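Local coordinates for protein 4-amino-4-deoxy-L-arabinose transferase or related glycosyltransferases of PMT family (Cupriavidus metallidurans, PDB 5EZM) that probably transfers 4-amino-4-deoxy-L-arabinose onto lipid A, as a zinc-binding, membrane-embedded glycosyltransferase of the GT-C fold, at residues M51-V55 / L454-E458. Numbering follows the deposited sequence.
Sequences MRHLV and LLGHE. With MPG ([(Z)-octadec-9-enyl] (2R)-2,3-bis(oxidanyl)propanoate), chain N; MPG ([(Z)-octadec-9-enyl] (2R)-2,3-bis(oxidanyl)propanoate), chain B; MPG ([(Z)-octadec-9-enyl] (2R)-2,3-bis(oxidanyl)propanoate), chain X.
Both carboxylate oxygens of Glu458 are taken up by His53, one by its backbone and one by its ring. OE1 accepts the backbone N-H of His53 in a nearly straight bond (N to OE1 2.8 Å, 164° at the hydrogen), while OE2 offers its syn lone pair to ND1 of His53 at 2.7 Å. Ring and carboxylate planes are nearly parallel, 12° apart, but OE2 lies somewhat out of the ring plane and its bond is more bent. Glutamate suits this place because its chain, with CG anti to the backbone N (chi1 164°) and then bent at chi2, brings both oxygens round to the loop. With the carboxylate gone, as in an alanine here, the His53 N-H and ND1 would probably lose these acceptors and the imidazole a restraint on its rotation.

The methylenes of Arg52 pack across the backbone of Leu454 and Leu455, and CD1 of Leu454 sits over one guanidinium face. A long, flexible arginine can thus pack on leucines and still present its guanidinium to polar partners: NH1 donates to a water 2.8 Å away that also bonds ND1 of His457, and NH2 is held by the carbonyl of His156. Val55, small and branched, meets the edge of the His457 ring with CG2, and an MPG lipid lies over one face of that ring.

Beside a different MPG molecule, which packs against both side chains, Met51 CE touches Leu455 CD1 at 3.5 Å; methionine and leucine supply flexible apolar surface suited to a lipid tail.

Farther out, Arg111 binds the carbonyl of Arg52 and Tyr496 the N-H of Leu54, anchoring the same loop separately. The contact itself joins the loop between helices 31-47 and 58-72 to the end of helix 435-456, predicted to be transmembrane, where the chain passes into helix 458-465.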
# COMPACT_ATOMS: atom_id res chain seq x y z
N MET A 51 1.13 9.00 12.89
CA MET A 51 1.45 8.47 14.20
C MET A 51 2.42 7.30 14.15
O MET A 51 2.64 6.64 15.18
CB MET A 51 0.16 8.07 14.94
CG MET A 51 -0.74 9.27 15.21
SD MET A 51 -1.89 9.06 16.58
CE MET A 51 -3.22 8.18 15.79
N ARG A 52 3.03 7.03 13.00
CA ARG A 52 4.06 6.01 12.88
C ARG A 52 5.21 6.56 12.05
O ARG A 52 4.99 7.32 11.10
CB ARG A 52 3.52 4.73 12.23
CG ARG A 52 2.32 4.11 12.91
CD ARG A 52 1.87 2.85 12.19
NE ARG A 52 1.49 3.10 10.80
CZ ARG A 52 2.27 2.84 9.75
NH1 ARG A 52 3.47 2.30 9.92
NH2 ARG A 52 1.84 3.11 8.52
N HIS A 53 6.43 6.19 12.42
CA HIS A 53 7.56 6.48 11.56
C HIS A 53 7.52 5.59 10.32
O HIS A 53 6.85 4.55 10.30
CB HIS A 53 8.88 6.29 12.31
CG HIS A 53 9.13 7.34 13.35
ND1 HIS A 53 8.82 7.16 14.68
CD2 HIS A 53 9.66 8.58 13.25
CE1 HIS A 53 9.15 8.25 15.35
NE2 HIS A 53 9.66 9.12 14.51
N LEU A 54 8.23 6.01 9.28
CA LEU A 54 8.18 5.31 8.01
C LEU A 54 8.82 3.93 8.12
O LEU A 54 9.92 3.79 8.66
CB LEU A 54 8.88 6.13 6.92
CG LEU A 54 8.23 7.47 6.57
CD1 LEU A 54 8.98 8.13 5.43
CD2 LEU A 54 6.76 7.28 6.22
N VAL A 55 8.13 2.92 7.60
CA VAL A 55 8.56 1.53 7.69
C VAL A 55 9.16 1.15 6.34
O VAL A 55 8.46 1.11 5.32
CB VAL A 55 7.39 0.61 8.07
CG1 VAL A 55 7.79 -0.85 7.92
CG2 VAL A 55 6.93 0.91 9.49
N LEU A 454 -2.26 -1.42 13.94
CA LEU A 454 -1.26 -0.83 13.05
C LEU A 454 -0.42 0.22 13.78
O LEU A 454 0.81 0.23 13.66
CB LEU A 454 -1.93 -0.22 11.82
CG LEU A 454 -0.99 0.40 10.77
CD1 LEU A 454 0.12 -0.57 10.41
CD2 LEU A 454 -1.76 0.83 9.53
N LEU A 455 -1.08 1.10 14.54
CA LEU A 455 -0.34 2.09 15.32
C LEU A 455 0.60 1.43 16.32
O LEU A 455 1.68 1.96 16.61
CB LEU A 455 -1.31 3.01 16.05
CG LEU A 455 -2.24 3.85 15.17
CD1 LEU A 455 -3.21 4.64 16.03
CD2 LEU A 455 -1.45 4.77 14.26
N GLY A 456 0.22 0.26 16.85
CA GLY A 456 1.10 -0.45 17.75
C GLY A 456 2.39 -0.89 17.10
O GLY A 456 3.42 -1.01 17.77
N HIS A 457 2.36 -1.12 15.79
CA HIS A 457 3.58 -1.49 15.07
C HIS A 457 4.65 -0.40 15.15
O HIS A 457 5.81 -0.68 14.83
CB HIS A 457 3.26 -1.80 13.61
CG HIS A 457 4.44 -2.33 12.84
ND1 HIS A 457 5.17 -1.55 11.98
CD2 HIS A 457 5.01 -3.55 12.82
CE1 HIS A 457 6.14 -2.27 11.45
NE2 HIS A 457 6.07 -3.49 11.95
N GLU A 458 4.29 0.82 15.56
CA GLU A 458 5.29 1.86 15.76
C GLU A 458 6.35 1.43 16.77
O GLU A 458 7.51 1.86 16.66
CB GLU A 458 4.60 3.15 16.22
CG GLU A 458 5.52 4.19 16.84
CD GLU A 458 6.35 4.95 15.82
OE1 GLU A 458 6.50 4.48 14.68
OE2 GLU A 458 6.87 6.03 16.17
C2 MPG N . 3.51 -4.56 9.21
C3 MPG N . 2.28 -3.91 9.83
C4 MPG N . 1.39 -4.92 10.53
C5 MPG N . -0.01 -4.36 10.83
C6 MPG N . -1.00 -5.46 11.22
C7 MPG N . -2.47 -5.01 11.13
C8 MPG N . -3.45 -6.21 11.23
C1 MPG N . 4.37 -3.55 8.44
C2 MPG B . -7.10 4.83 18.47
C3 MPG B . -6.85 5.68 17.23
C4 MPG B . -6.31 7.06 17.56
C5 MPG B . -6.77 8.12 16.55
C6 MPG B . -6.83 9.53 17.16
C1 MPG B . -8.44 4.10 18.42
C2 MPG X . 4.04 2.98 22.35
C3 MPG X . 4.29 3.34 20.89
C4 MPG X . 3.05 3.22 20.03
C5 MPG X . 1.75 3.56 20.78
C6 MPG X . 0.49 3.11 20.03
C7 MPG X . -0.79 3.79 20.57
C8 MPG X . -2.08 3.27 19.90
C1 MPG X . 5.33 2.56 23.07
O HOH W 1 4.74 1.20 12.13